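Local atomic coordinates of hypothetical protein (Archaeoglobus fulgidus, PDB entry 2OGK), a protein that is of unknown function; it resembles RNA-binding proteins in structure and belongs to an archaeal family thought unlikely to bind RNA. Residues W8-A13 against E55-K60; E26-L31 against D117-K122; T85-I90 against K134-A139; N94-R99 against L123-Y128. One frame throughout, in Å; residues are numbered along the deposited sequence.

Contact 1 (W8-A13 against E55-K60)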
loop_
_atom_site.group_PDB
_atom_site.type_symbol
_atom_site.label_atom_id
_atom_site.label_comp_id
_atom_site.label_asym_id
_atom_site.label_seq_id
_atom_site.Cartn_x
_atom_site.Cartn_y
_atom_site.Cartn_z
ATOM N N TRP D 8 11.440 -9.950 -0.289
ATOM C CA TRP D 8 12.082 -8.667 -0.617
ATOM C C TRP D 8 11.750 -7.537 0.348
ATOM O O TRP D 8 11.006 -7.723 1.311
ATOM C CB TRP D 8 11.729 -8.200 -2.038
ATOM C CG TRP D 8 10.272 -8.200 -2.371
ATOM C CD1 TRP D 8 9.629 -9.082 -3.179
ATOM C CD2 TRP D 8 9.281 -7.257 -1.938
ATOM N NE1 TRP D 8 8.298 -8.754 -3.290
ATOM C CE2 TRP D 8 8.053 -7.638 -2.536
ATOM C CE3 TRP D 8 9.306 -6.129 -1.100
ATOM C CZ2 TRP D 8 6.858 -6.930 -2.328
ATOM C CZ3 TRP D 8 8.115 -5.425 -0.893
ATOM C CH2 TRP D 8 6.909 -5.835 -1.508
ATOM N N VAL D 9 12.310 -6.363 0.066
ATOM C CA VAL D 9 12.102 -5.162 0.873
ATOM C C VAL D 9 12.160 -3.905 0.015
ATOM O O VAL D 9 13.160 -3.643 -0.648
ATOM C CB VAL D 9 13.170 -5.016 1.991
ATOM C CG1 VAL D 9 13.156 -3.589 2.541
ATOM C CG2 VAL D 9 12.896 -6.009 3.112
ATOM N N ARG D 10 11.087 -3.126 0.050
ATOM C CA ARG D 10 11.016 -1.889 -0.717
ATOM C C ARG D 10 10.885 -0.657 0.188
ATOM O O ARG D 10 10.017 -0.590 1.055
ATOM C CB ARG D 10 9.861 -1.978 -1.718
ATOM C CG ARG D 10 10.074 -3.107 -2.706
ATOM C CD ARG D 10 8.892 -3.322 -3.620
ATOM N NE ARG D 10 9.064 -4.541 -4.406
ATOM C CZ ARG D 10 8.113 -5.115 -5.141
ATOM N NH1 ARG D 10 6.895 -4.582 -5.204
ATOM N NH2 ARG D 10 8.382 -6.233 -5.811
ATOM N N VAL D 11 11.794 0.295 -0.012
ATOM C CA VAL D 11 11.834 1.543 0.755
ATOM C C VAL D 11 11.638 2.711 -0.203
ATOM O O VAL D 11 12.466 2.951 -1.075
ATOM C CB VAL D 11 13.190 1.724 1.483
ATOM C CG1 VAL D 11 13.260 3.094 2.109
ATOM C CG2 VAL D 11 13.362 0.655 2.554
ATOM N N SER D 12 10.544 3.442 -0.032
ATOM C CA SER D 12 10.263 4.555 -0.916
ATOM C C SER D 12 9.794 5.836 -0.250
ATOM O O SER D 12 9.303 5.844 0.878
ATOM C CB SER D 12 9.239 4.118 -1.950
ATOM O OG SER D 12 8.194 3.416 -1.309
ATOM N N ALA D 13 9.964 6.923 -0.994
ATOM C CA ALA D 13 9.583 8.263 -0.571
ATOM C C ALA D 13 9.298 9.079 -1.827
ATOM O O ALA D 13 9.617 8.658 -2.941
ATOM C CB ALA D 13 10.706 8.902 0.229
ATOM N N GLU D 55 12.633 4.803 -4.858
ATOM C CA GLU D 55 12.496 3.494 -4.233
ATOM C C GLU D 55 13.801 2.709 -4.179
ATOM O O GLU D 55 14.559 2.669 -5.142
ATOM C CB GLU D 55 11.442 2.644 -4.946
ATOM C CG GLU D 55 10.982 1.460 -4.091
ATOM C CD GLU D 55 10.473 0.278 -4.907
ATOM O OE1 GLU D 55 11.274 -0.334 -5.656
ATOM O OE2 GLU D 55 9.269 -0.046 -4.796
ATOM N N VAL D 56 14.040 2.081 -3.034
ATOM C CA VAL D 56 15.222 1.258 -2.798
ATOM C C VAL D 56 14.705 -0.152 -2.522
ATOM O O VAL D 56 13.903 -0.341 -1.611
ATOM C CB VAL D 56 15.993 1.732 -1.548
ATOM C CG1 VAL D 56 17.187 0.827 -1.287
ATOM C CG2 VAL D 56 16.419 3.173 -1.721
ATOM N N GLU D 57 15.142 -1.135 -3.306
ATOM C CA GLU D 57 14.693 -2.511 -3.097
ATOM C C GLU D 57 15.840 -3.483 -2.794
ATOM O O GLU D 57 16.818 -3.560 -3.534
ATOM C CB GLU D 57 13.915 -3.003 -4.318
ATOM C CG GLU D 57 13.458 -4.445 -4.193
ATOM C CD GLU D 57 12.919 -5.011 -5.496
ATOM O OE1 GLU D 57 11.779 -4.677 -5.889
ATOM O OE2 GLU D 57 13.650 -5.793 -6.137
ATOM N N LEU D 58 15.711 -4.221 -1.695
ATOM C CA LEU D 58 16.721 -5.201 -1.294
ATOM C C LEU D 58 16.260 -6.603 -1.662
ATOM O O LEU D 58 15.189 -7.041 -1.248
ATOM C CB LEU D 58 16.979 -5.123 0.211
ATOM C CG LEU D 58 17.984 -4.061 0.655
ATOM C CD1 LEU D 58 17.605 -2.702 0.074
ATOM C CD2 LEU D 58 18.031 -4.017 2.173
ATOM N N THR D 59 17.078 -7.310 -2.433
ATOM C CA THR D 59 16.722 -8.651 -2.869
ATOM C C THR D 59 17.751 -9.724 -2.483
ATOM O O THR D 59 17.561 -10.909 -2.757
ATOM C CB THR D 59 16.470 -8.649 -4.394
ATOM O OG1 THR D 59 16.075 -9.958 -4.825
ATOM C CG2 THR D 59 17.721 -8.198 -5.138
ATOM N N LYS D 60 18.835 -9.303 -1.837
ATOM C CA LYS D 60 19.872 -10.229 -1.386
ATOM C C LYS D 60 19.603 -10.539 0.079
ATOM O O LYS D 60 19.737 -9.665 0.932
ATOM C CB LYS D 60 21.258 -9.600 -1.541
#

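Contact 2 (E26-L31 against D117-K122)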
loop_
_atom_site.group_PDB
_atom_site.type_symbol
_atom_site.label_atom_id
_atom_site.label_comp_id
_atom_site.label_asym_id
_atom_site.label_seq_id
_atom_site.Cartn_x
_atom_site.Cartn_y
_atom_site.Cartn_z
ATOM N N GLU D 26 19.032 11.246 1.631
ATOM C CA GLU D 26 19.766 11.153 2.889
ATOM C C GLU D 26 18.853 10.687 4.015
ATOM O O GLU D 26 19.243 9.846 4.823
ATOM C CB GLU D 26 20.384 12.512 3.237
ATOM C CG GLU D 26 21.824 12.682 2.774
ATOM C CD GLU D 26 22.028 12.358 1.296
ATOM O OE1 GLU D 26 23.164 12.538 0.801
ATOM O OE2 GLU D 26 21.069 11.921 0.621
ATOM N N ALA D 27 17.645 11.240 4.074
ATOM C CA ALA D 27 16.693 10.843 5.097
ATOM C C ALA D 27 16.382 9.365 4.855
ATOM O O ALA D 27 15.982 8.645 5.772
ATOM C CB ALA D 27 15.432 11.682 4.995
ATOM N N ILE D 28 16.574 8.923 3.612
ATOM C CA ILE D 28 16.343 7.530 3.227
ATOM C C ILE D 28 17.462 6.669 3.799
ATOM O O ILE D 28 17.211 5.652 4.437
ATOM C CB ILE D 28 16.378 7.345 1.692
ATOM C CG1 ILE D 28 15.151 7.984 1.037
ATOM C CG2 ILE D 28 16.486 5.878 1.350
ATOM C CD1 ILE D 28 13.875 7.208 1.183
ATOM N N SER D 29 18.702 7.084 3.564
ATOM C CA SER D 29 19.859 6.339 4.030
ATOM C C SER D 29 19.909 6.146 5.533
ATOM O O SER D 29 20.581 5.235 5.999
ATOM C CB SER D 29 21.156 7.016 3.570
ATOM O OG SER D 29 21.432 8.182 4.330
ATOM N N THR D 30 19.223 6.991 6.299
ATOM C CA THR D 30 19.245 6.848 7.757
ATOM C C THR D 30 18.821 5.426 8.143
ATOM O O THR D 30 19.188 4.909 9.209
ATOM C CB THR D 30 18.312 7.889 8.453
ATOM O OG1 THR D 30 18.981 9.154 8.540
ATOM C CG2 THR D 30 17.947 7.438 9.857
ATOM N N LEU D 31 18.073 4.794 7.241
ATOM C CA LEU D 31 17.558 3.444 7.439
ATOM C C LEU D 31 18.511 2.354 6.973
ATOM O O LEU D 31 18.247 1.167 7.183
ATOM C CB LEU D 31 16.228 3.296 6.701
ATOM C CG LEU D 31 15.136 4.284 7.104
ATOM C CD1 LEU D 31 13.925 4.091 6.211
ATOM C CD2 LEU D 31 14.769 4.087 8.563
ATOM N N ASP D 117 3.185 12.295 4.411
ATOM C CA ASP D 117 4.319 12.125 3.513
ATOM C C ASP D 117 5.458 11.477 4.289
ATOM O O ASP D 117 6.326 12.157 4.857
ATOM C CB ASP D 117 4.745 13.474 2.916
ATOM C CG ASP D 117 5.991 13.370 2.040
ATOM O OD1 ASP D 117 5.996 12.597 1.059
ATOM O OD2 ASP D 117 6.975 14.080 2.337
ATOM N N PRO D 118 5.449 10.135 4.346
ATOM C CA PRO D 118 6.475 9.378 5.056
ATOM C C PRO D 118 7.352 8.592 4.095
ATOM O O PRO D 118 7.269 8.752 2.872
ATOM C CB PRO D 118 5.641 8.448 5.909
ATOM C CG PRO D 118 4.615 8.006 4.893
ATOM C CD PRO D 118 4.252 9.294 4.149
ATOM N N ILE D 119 8.194 7.744 4.685
ATOM C CA ILE D 119 9.081 6.857 3.944
ATOM C C ILE D 119 8.453 5.475 4.123
ATOM O O ILE D 119 8.444 4.919 5.224
ATOM C CB ILE D 119 10.527 6.876 4.519
ATOM C CG1 ILE D 119 11.163 8.257 4.264
ATOM C CG2 ILE D 119 11.367 5.763 3.878
ATOM C CD1 ILE D 119 12.561 8.452 4.852
ATOM N N ALA D 120 7.899 4.947 3.038
ATOM C CA ALA D 120 7.244 3.652 3.058
ATOM C C ALA D 120 8.228 2.493 2.988
ATOM O O ALA D 120 9.107 2.451 2.130
ATOM C CB ALA D 120 6.253 3.558 1.908
ATOM N N VAL D 121 8.050 1.542 3.894
ATOM C CA VAL D 121 8.899 0.366 3.955
ATOM C C VAL D 121 8.059 -0.906 3.906
ATOM O O VAL D 121 7.531 -1.323 4.929
ATOM C CB VAL D 121 9.718 0.346 5.268
ATOM C CG1 VAL D 121 10.638 -0.871 5.302
ATOM C CG2 VAL D 121 10.519 1.634 5.401
ATOM N N LYS D 122 7.914 -1.509 2.728
ATOM C CA LYS D 122 7.167 -2.762 2.627
ATOM C C LYS D 122 8.169 -3.905 2.731
ATOM O O LYS D 122 9.354 -3.737 2.460
ATOM C CB LYS D 122 6.412 -2.920 1.295
ATOM C CG LYS D 122 6.429 -1.761 0.348
ATOM C CD LYS D 122 5.503 -0.653 0.784
ATOM C CE LYS D 122 5.808 0.628 -0.005
ATOM N NZ LYS D 122 7.251 1.125 0.123
#

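Contact 3 (T85-I90 against K134-A139)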
loop_
_atom_site.group_PDB
_atom_site.type_symbol
_atom_site.label_atom_id
_atom_site.label_comp_id
_atom_site.label_asym_id
_atom_site.label_seq_id
_atom_site.Cartn_x
_atom_site.Cartn_y
_atom_site.Cartn_z
ATOM N N THR D 85 0.446 -4.048 16.700
ATOM C CA THR D 85 -0.370 -3.570 15.591
ATOM C C THR D 85 -0.137 -4.309 14.274
ATOM O O THR D 85 -0.519 -3.825 13.193
ATOM C CB THR D 85 -0.125 -2.074 15.378
ATOM O OG1 THR D 85 1.272 -1.845 15.150
ATOM C CG2 THR D 85 -0.556 -1.298 16.612
ATOM N N LEU D 86 0.478 -5.484 14.385
ATOM C CA LEU D 86 0.793 -6.342 13.245
ATOM C C LEU D 86 -0.369 -6.593 12.305
ATOM O O LEU D 86 -0.217 -6.571 11.082
ATOM C CB LEU D 86 1.292 -7.705 13.736
ATOM C CG LEU D 86 2.753 -7.874 14.157
ATOM C CD1 LEU D 86 2.938 -9.258 14.765
ATOM C CD2 LEU D 86 3.660 -7.665 12.954
ATOM N N GLU D 87 -1.524 -6.858 12.899
ATOM C CA GLU D 87 -2.742 -7.153 12.165
ATOM C C GLU D 87 -3.235 -5.994 11.267
ATOM O O GLU D 87 -4.040 -6.209 10.365
ATOM C CB GLU D 87 -3.808 -7.581 13.176
ATOM C CG GLU D 87 -4.915 -8.442 12.622
ATOM C CD GLU D 87 -4.542 -9.899 12.491
ATOM O OE1 GLU D 87 -4.188 -10.533 13.500
ATOM O OE2 GLU D 87 -4.617 -10.421 11.370
ATOM N N ASP D 88 -2.734 -4.780 11.498
ATOM C CA ASP D 88 -3.120 -3.615 10.687
ATOM C C ASP D 88 -2.016 -3.135 9.756
ATOM O O ASP D 88 -2.180 -2.120 9.078
ATOM C CB ASP D 88 -3.505 -2.432 11.573
ATOM C CG ASP D 88 -4.618 -2.764 12.527
ATOM O OD1 ASP D 88 -5.712 -3.171 12.060
ATOM O OD2 ASP D 88 -4.391 -2.614 13.747
ATOM N N ARG D 89 -0.895 -3.854 9.746
ATOM C CA ARG D 89 0.263 -3.503 8.925
ATOM C C ARG D 89 0.432 -4.481 7.800
ATOM O O ARG D 89 0.974 -4.137 6.751
ATOM C CB ARG D 89 1.544 -3.551 9.747
ATOM C CG ARG D 89 1.415 -2.925 11.083
ATOM C CD ARG D 89 2.654 -3.120 11.926
ATOM N NE ARG D 89 2.731 -1.982 12.818
ATOM C CZ ARG D 89 3.047 -0.768 12.401
ATOM N NH1 ARG D 89 3.332 -0.567 11.123
ATOM N NH2 ARG D 89 3.019 0.251 13.239
ATOM N N ILE D 90 0.005 -5.716 8.040
ATOM C CA ILE D 90 0.118 -6.761 7.036
ATOM C C ILE D 90 -1.172 -6.862 6.238
ATOM O O ILE D 90 -2.227 -7.144 6.794
ATOM C CB ILE D 90 0.439 -8.126 7.695
ATOM C CG1 ILE D 90 1.741 -7.998 8.508
ATOM C CG2 ILE D 90 0.523 -9.224 6.620
ATOM C CD1 ILE D 90 2.098 -9.214 9.337
ATOM N N LYS D 134 0.156 -18.554 9.474
ATOM C CA LYS D 134 1.571 -18.844 9.432
ATOM C C LYS D 134 2.366 -17.543 9.213
ATOM O O LYS D 134 3.463 -17.375 9.742
ATOM C CB LYS D 134 1.858 -19.891 8.322
ATOM N N VAL D 135 1.778 -16.611 8.466
ATOM C CA VAL D 135 2.417 -15.339 8.151
ATOM C C VAL D 135 2.596 -14.415 9.338
ATOM O O VAL D 135 3.684 -13.893 9.570
ATOM C CB VAL D 135 1.626 -14.580 7.061
ATOM C CG1 VAL D 135 2.132 -13.148 6.944
ATOM C CG2 VAL D 135 1.765 -15.310 5.728
ATOM N N ILE D 136 1.517 -14.202 10.078
ATOM C CA ILE D 136 1.522 -13.328 11.251
ATOM C C ILE D 136 2.474 -13.900 12.328
ATOM O O ILE D 136 3.167 -13.159 13.023
ATOM C CB ILE D 136 0.055 -13.179 11.755
ATOM C CG1 ILE D 136 -0.193 -11.768 12.316
ATOM C CG2 ILE D 136 -0.274 -14.309 12.716
ATOM C CD1 ILE D 136 0.265 -11.544 13.748
ATOM N N GLU D 137 2.521 -15.225 12.433
ATOM C CA GLU D 137 3.413 -15.902 13.366
ATOM C C GLU D 137 4.869 -15.568 13.016
ATOM O O GLU D 137 5.695 -15.277 13.885
ATOM C CB GLU D 137 3.212 -17.414 13.274
ATOM C CG GLU D 137 4.123 -18.214 14.194
ATOM C CD GLU D 137 4.232 -19.681 13.803
ATOM O OE1 GLU D 137 4.432 -19.963 12.598
ATOM O OE2 GLU D 137 4.136 -20.554 14.698
ATOM N N PHE D 138 5.173 -15.625 11.728
ATOM C CA PHE D 138 6.504 -15.324 11.232
ATOM C C PHE D 138 6.873 -13.869 11.509
ATOM O O PHE D 138 7.954 -13.579 12.035
ATOM C CB PHE D 138 6.561 -15.614 9.729
ATOM C CG PHE D 138 7.786 -15.081 9.053
ATOM C CD1 PHE D 138 9.041 -15.241 9.627
ATOM C CD2 PHE D 138 7.689 -14.442 7.823
ATOM C CE1 PHE D 138 10.183 -14.772 8.989
ATOM C CE2 PHE D 138 8.823 -13.967 7.171
ATOM C CZ PHE D 138 10.073 -14.134 7.754
ATOM N N ALA D 139 5.970 -12.957 11.152
ATOM C CA ALA D 139 6.201 -11.533 11.358
ATOM C C ALA D 139 6.429 -11.281 12.827
ATOM O O ALA D 139 7.309 -10.526 13.198
ATOM C CB ALA D 139 5.018 -10.726 10.871
#

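Contact 4 (N94-R99 against L123-Y128)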
loop_
_atom_site.group_PDB
_atom_site.type_symbol
_atom_site.label_atom_id
_atom_site.label_comp_id
_atom_site.label_asym_id
_atom_site.label_seq_id
_atom_site.Cartn_x
_atom_site.Cartn_y
_atom_site.Cartn_z
ATOM N N ASN D 94 0.150 -10.298 2.107
ATOM C CA ASN D 94 1.229 -10.633 3.037
ATOM C C ASN D 94 2.367 -9.634 3.079
ATOM O O ASN D 94 3.511 -9.996 3.363
ATOM C CB ASN D 94 1.797 -11.998 2.717
ATOM C CG ASN D 94 0.745 -13.046 2.698
ATOM O OD1 ASN D 94 0.078 -13.299 3.707
ATOM N ND2 ASN D 94 0.563 -13.665 1.534
ATOM N N VAL D 95 2.067 -8.375 2.795
ATOM C CA VAL D 95 3.114 -7.385 2.854
ATOM C C VAL D 95 3.023 -6.655 4.179
ATOM O O VAL D 95 1.943 -6.226 4.597
ATOM C CB VAL D 95 3.029 -6.384 1.685
ATOM C CG1 VAL D 95 4.232 -5.461 1.717
ATOM C CG2 VAL D 95 2.986 -7.130 0.370
ATOM N N LEU D 96 4.169 -6.569 4.850
ATOM C CA LEU D 96 4.273 -5.874 6.126
ATOM C C LEU D 96 4.683 -4.424 5.846
ATOM O O LEU D 96 5.728 -4.159 5.248
ATOM C CB LEU D 96 5.289 -6.575 7.034
ATOM C CG LEU D 96 5.823 -5.887 8.302
ATOM C CD1 LEU D 96 4.700 -5.343 9.179
ATOM C CD2 LEU D 96 6.657 -6.909 9.062
ATOM N N HIS D 97 3.834 -3.505 6.305
ATOM C CA HIS D 97 3.998 -2.073 6.102
ATOM C C HIS D 97 4.481 -1.236 7.276
ATOM O O HIS D 97 3.893 -1.241 8.359
ATOM C CB HIS D 97 2.679 -1.515 5.615
ATOM C CG HIS D 97 2.200 -2.156 4.359
ATOM N ND1 HIS D 97 2.731 -1.853 3.129
ATOM C CD2 HIS D 97 1.253 -3.095 4.142
ATOM C CE1 HIS D 97 2.130 -2.576 2.204
ATOM N NE2 HIS D 97 1.228 -3.338 2.791
ATOM N N ILE D 98 5.551 -0.493 7.026
ATOM C CA ILE D 98 6.141 0.382 8.022
ATOM C C ILE D 98 6.509 1.710 7.361
ATOM O O ILE D 98 7.301 1.756 6.417
ATOM C CB ILE D 98 7.388 -0.270 8.674
ATOM C CG1 ILE D 98 6.951 -1.483 9.509
ATOM C CG2 ILE D 98 8.108 0.736 9.567
ATOM C CD1 ILE D 98 8.068 -2.158 10.285
ATOM N N ARG D 99 5.901 2.782 7.865
ATOM C CA ARG D 99 6.126 4.129 7.360
ATOM C C ARG D 99 6.857 4.964 8.411
ATOM O O ARG D 99 6.464 5.011 9.580
ATOM C CB ARG D 99 4.785 4.778 6.990
ATOM N N LEU D 123 7.684 -5.067 3.138
ATOM C CA LEU D 123 8.525 -6.246 3.254
ATOM C C LEU D 123 7.650 -7.429 2.927
ATOM O O LEU D 123 6.681 -7.681 3.643
ATOM C CB LEU D 123 9.051 -6.422 4.677
ATOM C CG LEU D 123 9.749 -5.252 5.349
ATOM C CD1 LEU D 123 8.725 -4.381 6.076
ATOM C CD2 LEU D 123 10.749 -5.797 6.328
ATOM N N ARG D 124 7.954 -8.154 1.856
ATOM C CA ARG D 124 7.115 -9.301 1.571
ATOM C C ARG D 124 7.561 -10.479 2.421
ATOM O O ARG D 124 8.746 -10.802 2.497
ATOM C CB ARG D 124 7.139 -9.693 0.097
ATOM C CG ARG D 124 5.873 -10.445 -0.256
ATOM C CD ARG D 124 5.887 -11.102 -1.622
ATOM N NE ARG D 124 4.535 -11.534 -1.981
ATOM C CZ ARG D 124 3.784 -12.364 -1.252
ATOM N NH1 ARG D 124 4.248 -12.874 -0.116
ATOM N NH2 ARG D 124 2.546 -12.657 -1.638
ATOM N N LEU D 125 6.602 -11.101 3.090
ATOM C CA LEU D 125 6.890 -12.245 3.929
ATOM C C LEU D 125 6.256 -13.423 3.215
ATOM O O LEU D 125 5.132 -13.319 2.720
ATOM C CB LEU D 125 6.256 -12.079 5.307
ATOM C CG LEU D 125 6.483 -10.770 6.061
ATOM C CD1 LEU D 125 5.596 -10.753 7.281
ATOM C CD2 LEU D 125 7.924 -10.630 6.459
ATOM N N VAL D 126 6.981 -14.535 3.150
ATOM C CA VAL D 126 6.473 -15.726 2.481
ATOM C C VAL D 126 6.583 -16.918 3.431
ATOM O O VAL D 126 7.588 -17.077 4.142
ATOM C CB VAL D 126 7.259 -15.989 1.166
ATOM C CG1 VAL D 126 7.278 -14.724 0.312
ATOM C CG2 VAL D 126 8.678 -16.422 1.476
ATOM N N THR D 127 5.540 -17.741 3.454
ATOM C CA THR D 127 5.526 -18.899 4.333
ATOM C C THR D 127 4.937 -20.127 3.634
ATOM O O THR D 127 4.322 -20.007 2.579
ATOM C CB THR D 127 4.695 -18.614 5.651
ATOM O OG1 THR D 127 3.308 -18.409 5.338
ATOM C CG2 THR D 127 5.224 -17.392 6.375
ATOM N N TYR D 128 5.168 -21.306 4.212
ATOM C CA TYR D 128 4.579 -22.526 3.687
ATOM C C TYR D 128 3.864 -23.256 4.821
ATOM O O TYR D 128 4.484 -23.698 5.786
ATOM C CB TYR D 128 5.610 -23.473 3.081
ATOM C CG TYR D 128 4.941 -24.539 2.241
ATOM C CD1 TYR D 128 4.808 -24.376 0.866
ATOM C CD2 TYR D 128 4.341 -25.656 2.840
ATOM C CE1 TYR D 128 4.092 -25.280 0.102
ATOM C CE2 TYR D 128 3.611 -26.575 2.089
ATOM C CZ TYR D 128 3.484 -26.381 0.710
ATOM O OH TYR D 128 2.723 -27.255 -0.054
#

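Contact 1 (W8-A13 against E55-K60)
R10 and E57 face each other as a non-hydrogen-bonded pair between two antiparallel strands, 5-15 and 50-58, of the sheet that forms the core of this fold. E55, R10 and V11 bury most surface here. E55 lies on the same sheet face as R10, E57 and S12. The side chains of R10 and E57 run alongside each other and point the same way. Their salt bridge is a weak, bent bond from R10 NE to E57 OE1, 3.1 Å long. The extended R10 chain also lays its guanidinium over the ring of W8, with NE 3.5 Å above the ring plane. E55 comes in at a slant on the same face. Its CG is anti to the backbone N (chi1 -163°), and E55 OE2 rests 3.5 Å from R10 CD. The two charges probably attract, but no N-H of R10 points at that oxygen. An alanine in place of R10 would probably leave E57 without its ion-pair mate and the face of W8 without its cover. On the other sheet face V11 sits against V56, and V9 against L58. V56 also packs on I28 and F32, and L58 on F67 of helix 61-75. V11 and V56 are a hydrogen-bonded pair. V11 N reaches V56 O at 2.7 Å, and V56 N reaches V11 O at 2.7 Å.

Contact 2 (E26-L31 against D117-K122)
I28 and I119 make the nearest backbone approach, CA to CA 7.3 Å, where helix 21-29 and the chain up to L31 lie over strand 118-126. This is a helix packed on the antiparallel sheet of an alpha+beta fold, and no hydrogen bond crosses it. I119 is the centre of the contact and sends both of its branches to the helix side. With chi1 at -68° its CG1 stands beside the backbone N and its CG2 lies opposite that N; CG2 meets two methyls, L31 CD1 at 3.8 Å and I28 CD1 at 4.0 Å. L31 and I119 lie antiparallel, flank to flank, while I28 comes in at a slant. The other branch of I119 ends in CD1, which lies near A27. With an alanine in place of I119, the methyls of I28 and L31 would probably lose their main partner on the strand and a gap would open under the helix. L31 reaches further along the strand, with its CD1 4.3 Å from V121 CG2. All five touching residues are buried. Nearby, A105 of helix 102-106 touches A27 and I119, and V11 of strand 5-15 also packs on I119. I119 CD1 ends 3.5 Å from the backbone oxygen A27 O.

Contact 3 (T85-I90 against K134-A139)
L86 and I136 bring the two backbones closest, CA to CA 7.3 Å, where the irregular 85-90 segment runs beside helix 132-142. The 85-90 segment turns on itself: L86 O accepts from both R89 N and I90 N. Helix 132-142 turns V135 and A139 to this side, and the end of I136 swings in as well. L86 and I90 both point at the helix, and the CB of A139 lies within reach of both. I90 CD1 touches A139 CB at 3.6 Å, and L86 CD2 comes to 3.9 Å from the same A139 CB. The other methyl of L86 is used on I136: L86 CD1 meets I136 CD1 at 3.7 Å, the two side chains meeting at a slant. I136 CD1 also lies 4.0 Å from L86 CB. The other branch of I90 is directed at V135, with I90 CG2 4.3 Å from V135 CG1. E87, exposed to solvent, lies beside I136. Its carboxylate is held by R132 in a salt bridge and by Y47 of the second subunit in a hydrogen bond. Y47 of that subunit also packs on I136. No hydrogen bond joins the two segments, so dispersion and burial of methyl groups hold them together. The polar partners of E87 lie at the exposed edge, where the contact borders the subunit interface.

Contact 4 (N94-R99 against L123-Y128)
L96 and L123 are opposite each other on adjacent antiparallel strands, and their side chains lie alongside, pointing the same way. L96 CG is 4.0 Å from L123 CD1. L96 carries its CG anti to the backbone N (chi1 166°), which sets it against this neighbour. Two residues on from L123, L125 CD1 reaches L96 CB at 4.2 Å. The backbone binds the strands at two sound places. L96 N gives an almost straight bond to L123 O, 3.0 Å long. L125 N donates to N94 O at 3.3 Å. The return bond from L123 N to L96 O is weak and bent. On the sheet face away from the leucines, V95 and R124 form a non-hydrogen-bonded pair, and the R124 side chain stretches out past N94. N94 CB lies 3.8 Å from R124 NH1, and the amide and guanidinium planes are turned 50° from each other. Further out, D91 accepts hydrogen bonds from V95 N and from H97. R124 has E7 as a long, weak ion-pair partner and touches W8. On the leucine side, F138 and A139 of helix 132-142 pack on L125, while R89 and I90 touch L96. Further along the chain, Y128 bonds through its hydroxyl to V56 O of the third subunit. The strands' axes run at 149°, as in a twisted antiparallel sheet. Strand 95-101 is the outermost of this chain's sheet on that side, with helix 132-142 lying against the leucine face.

In the fold
Contacts 1, 2 and 4 all reach one antiparallel sheet, in which strand 118-126 lies between 5-15 and 95-101. Contacts 1 and 4 are strand pairings held by backbone hydrogen bonds, with the charged side chains on one face and an aliphatic layer on the other. Contact 2 shares strand 118-126 with contact 4 and is wholly buried and apolar. It touches contact 1 where A13 meets I28. Contact 3 is also largely apolar, but its centre lies about 15 Å from the chain centre, against about 7 Å for contacts 1 and 2. It joins contact 4 through F138 on L125 and borders the second subunit.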